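Long-range contact in iota-carrageenase (Alteromonas sp., PDB 1H80), which hydrolyses the 1,4-beta linkages inside iota-carrageenan, a sulfated galactan of red algal cell walls, with inversion of anomeric configuration: residues A[76-81]-A[109-114]. Sequence-based numbering, arbitrary orientation.
With NA (sodium ion), chain G.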
loop_
_atom_site.group_PDB
_atom_site.type_symbol
_atom_site.label_atom_id
_atom_site.label_comp_id
_atom_site.label_asym_id
_atom_site.label_seq_id
_atom_site.Cartn_x
_atom_site.Cartn_y
_atom_site.Cartn_z
ATOM N N VAL A 76 -20.609 12.378 -5.258
ATOM C CA VAL A 76 -19.958 12.668 -6.522
ATOM C C VAL A 76 -19.417 11.348 -7.043
ATOM O O VAL A 76 -18.720 10.624 -6.335
ATOM C CB VAL A 76 -18.800 13.668 -6.351
ATOM C CG1 VAL A 76 -18.076 13.852 -7.670
ATOM C CG2 VAL A 76 -19.349 15.004 -5.868
ATOM N N HIS A 77 -19.758 11.035 -8.284
ATOM C CA HIS A 77 -19.335 9.792 -8.899
ATOM C C HIS A 77 -18.635 10.108 -10.195
ATOM O O HIS A 77 -19.253 10.512 -11.178
ATOM C CB HIS A 77 -20.565 8.913 -9.093
ATOM C CG HIS A 77 -21.238 8.580 -7.802
ATOM N ND1 HIS A 77 -20.834 7.531 -7.007
ATOM C CD2 HIS A 77 -22.186 9.242 -7.097
ATOM C CE1 HIS A 77 -21.499 7.563 -5.865
ATOM N NE2 HIS A 77 -22.324 8.593 -5.895
ATOM N N ILE A 78 -17.320 9.942 -10.168
ATOM C CA ILE A 78 -16.485 10.239 -11.314
ATOM C C ILE A 78 -16.212 9.020 -12.172
ATOM O O ILE A 78 -15.854 7.954 -11.671
ATOM C CB ILE A 78 -15.151 10.856 -10.845
ATOM C CG1 ILE A 78 -15.436 12.167 -10.104
ATOM C CG2 ILE A 78 -14.226 11.090 -12.033
ATOM C CD1 ILE A 78 -14.218 12.776 -9.441
ATOM N N ARG A 79 -16.413 9.185 -13.475
ATOM C CA ARG A 79 -16.157 8.122 -14.431
ATOM C C ARG A 79 -15.144 8.686 -15.404
ATOM O O ARG A 79 -15.282 9.811 -15.888
ATOM C CB ARG A 79 -17.448 7.705 -15.138
ATOM C CG ARG A 79 -18.413 6.978 -14.200
ATOM C CD ARG A 79 -17.780 5.696 -13.651
ATOM N NE ARG A 79 -18.635 5.002 -12.688
ATOM C CZ ARG A 79 -18.733 5.300 -11.393
ATOM N NH1 ARG A 79 -18.027 6.294 -10.858
ATOM N NH2 ARG A 79 -19.552 4.593 -10.626
ATOM N N VAL A 80 -14.118 7.898 -15.682
ATOM C CA VAL A 80 -13.037 8.344 -16.548
ATOM C C VAL A 80 -12.929 7.535 -17.828
ATOM O O VAL A 80 -12.862 6.311 -17.789
ATOM C CB VAL A 80 -11.704 8.255 -15.781
ATOM C CG1 VAL A 80 -10.597 8.911 -16.577
ATOM C CG2 VAL A 80 -11.852 8.898 -14.406
ATOM N N GLU A 81 -12.900 8.210 -18.972
ATOM C CA GLU A 81 -12.790 7.475 -20.223
ATOM C C GLU A 81 -11.461 6.731 -20.308
ATOM O O GLU A 81 -10.471 7.114 -19.681
ATOM C CB GLU A 81 -13.014 8.399 -21.420
ATOM C CG GLU A 81 -14.452 8.903 -21.473
ATOM C CD GLU A 81 -14.846 9.466 -22.826
ATOM O OE1 GLU A 81 -14.092 10.291 -23.374
ATOM O OE2 GLU A 81 -15.922 9.085 -23.339
ATOM N N ARG A 109 -19.383 11.153 1.888
ATOM C CA ARG A 109 -20.228 9.970 1.921
ATOM C C ARG A 109 -20.736 9.706 0.510
ATOM O O ARG A 109 -21.107 10.642 -0.199
ATOM C CB ARG A 109 -21.419 10.193 2.856
ATOM C CG ARG A 109 -21.052 10.463 4.317
ATOM C CD ARG A 109 -20.443 9.235 4.985
ATOM N NE ARG A 109 -20.137 9.453 6.402
ATOM C CZ ARG A 109 -18.948 9.815 6.878
ATOM N NH1 ARG A 109 -17.921 10.013 6.060
ATOM N NH2 ARG A 109 -18.776 9.965 8.188
ATOM N N ASN A 110 -20.741 8.440 0.109
ATOM C CA ASN A 110 -21.228 8.035 -1.213
ATOM C C ASN A 110 -20.383 8.659 -2.307
ATOM O O ASN A 110 -20.780 9.635 -2.949
ATOM C CB ASN A 110 -22.685 8.454 -1.389
ATOM C CG ASN A 110 -23.528 8.114 -0.187
ATOM O OD1 ASN A 110 -23.394 7.037 0.397
ATOM N ND2 ASN A 110 -24.409 9.031 0.193
ATOM N N PHE A 111 -19.224 8.065 -2.537
ATOM C CA PHE A 111 -18.299 8.587 -3.523
ATOM C C PHE A 111 -17.697 7.480 -4.369
ATOM O O PHE A 111 -17.421 6.397 -3.871
ATOM C CB PHE A 111 -17.176 9.328 -2.791
ATOM C CG PHE A 111 -16.010 9.665 -3.661
ATOM C CD1 PHE A 111 -16.066 10.746 -4.527
ATOM C CD2 PHE A 111 -14.871 8.865 -3.657
ATOM C CE1 PHE A 111 -15.006 11.029 -5.381
ATOM C CE2 PHE A 111 -13.804 9.139 -4.509
ATOM C CZ PHE A 111 -13.873 10.220 -5.372
ATOM N N SER A 112 -17.510 7.736 -5.658
ATOM C CA SER A 112 -16.865 6.739 -6.495
ATOM C C SER A 112 -16.011 7.420 -7.559
ATOM O O SER A 112 -16.295 8.542 -7.982
ATOM C CB SER A 112 -17.887 5.778 -7.130
ATOM O OG SER A 112 -18.678 6.403 -8.123
ATOM N N PHE A 113 -14.933 6.745 -7.938
ATOM C CA PHE A 113 -13.991 7.235 -8.944
ATOM C C PHE A 113 -13.649 5.952 -9.674
ATOM O O PHE A 113 -12.934 5.097 -9.150
ATOM C CB PHE A 113 -12.763 7.827 -8.255
ATOM C CG PHE A 113 -11.906 8.664 -9.155
ATOM C CD1 PHE A 113 -11.250 8.101 -10.239
ATOM C CD2 PHE A 113 -11.756 10.022 -8.911
ATOM C CE1 PHE A 113 -10.448 8.886 -11.069
ATOM C CE2 PHE A 113 -10.958 10.812 -9.734
ATOM C CZ PHE A 113 -10.304 10.239 -10.814
ATOM N N GLN A 114 -14.155 5.810 -10.892
ATOM C CA GLN A 114 -13.929 4.583 -11.635
ATOM C C GLN A 114 -13.617 4.777 -13.108
ATOM O O GLN A 114 -14.238 5.593 -13.788
ATOM C CB GLN A 114 -15.162 3.690 -11.482
ATOM C CG GLN A 114 -15.033 2.298 -12.070
ATOM C CD GLN A 114 -16.189 1.409 -11.658
ATOM O OE1 GLN A 114 -16.535 1.333 -10.478
ATOM N NE2 GLN A 114 -16.789 0.726 -12.625
HETATM NA NA NA G . -15.767 10.592 -25.131
HETATM O O HOH W 1 -13.871 11.594 -25.905
HETATM O O HOH W 2 -16.691 12.551 -24.181
HETATM O O HOH W 3 -14.974 8.495 -26.459
#
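Arg79 reaches from strand 76-80 to Ser112 and Gln114 on the parallel strand 111-114. Its CB and CD lie near Gln114 O, CD the closer at 3.5 Å. The chain bends at CG (chi2 -61°), which turns it back along the strand. NE and CZ pass over Gln114 CB, which sits against one face of the guanidinium. At the tip, NH1 and NH2 both donate to Ser112 OG in the guanidinium plane. Arg79 NH1 to Ser112 OG is 2.8 Å and fairly straight (160°); the NH2 bond is longer and more bent. NH1 also donates to Ile78 O, from above the carbonyl plane; Gln114 N donates there too. His77 ND1 is hydrogen-bonded to Ser112 OG at 2.7 Å, in the imidazole plane, so three nitrogens hold one buried hydroxyl oxygen.

On the sheet face holding Ile78 and Phe113, Ile78 CG2 lies over the Phe113 ring, 4.1 Å from its centroid (CH-pi). Val80 CG2 touches Phe113 CE1 at 3.6 Å. Phe100 and Phe135 also pack on this ring. Backbone hydrogen bonds such as Ile78 N to Ser112 O join the strands. Strands 56-60 and 143-151 continue the ladder on either side, in successive coils of the enzyme's parallel beta-helix.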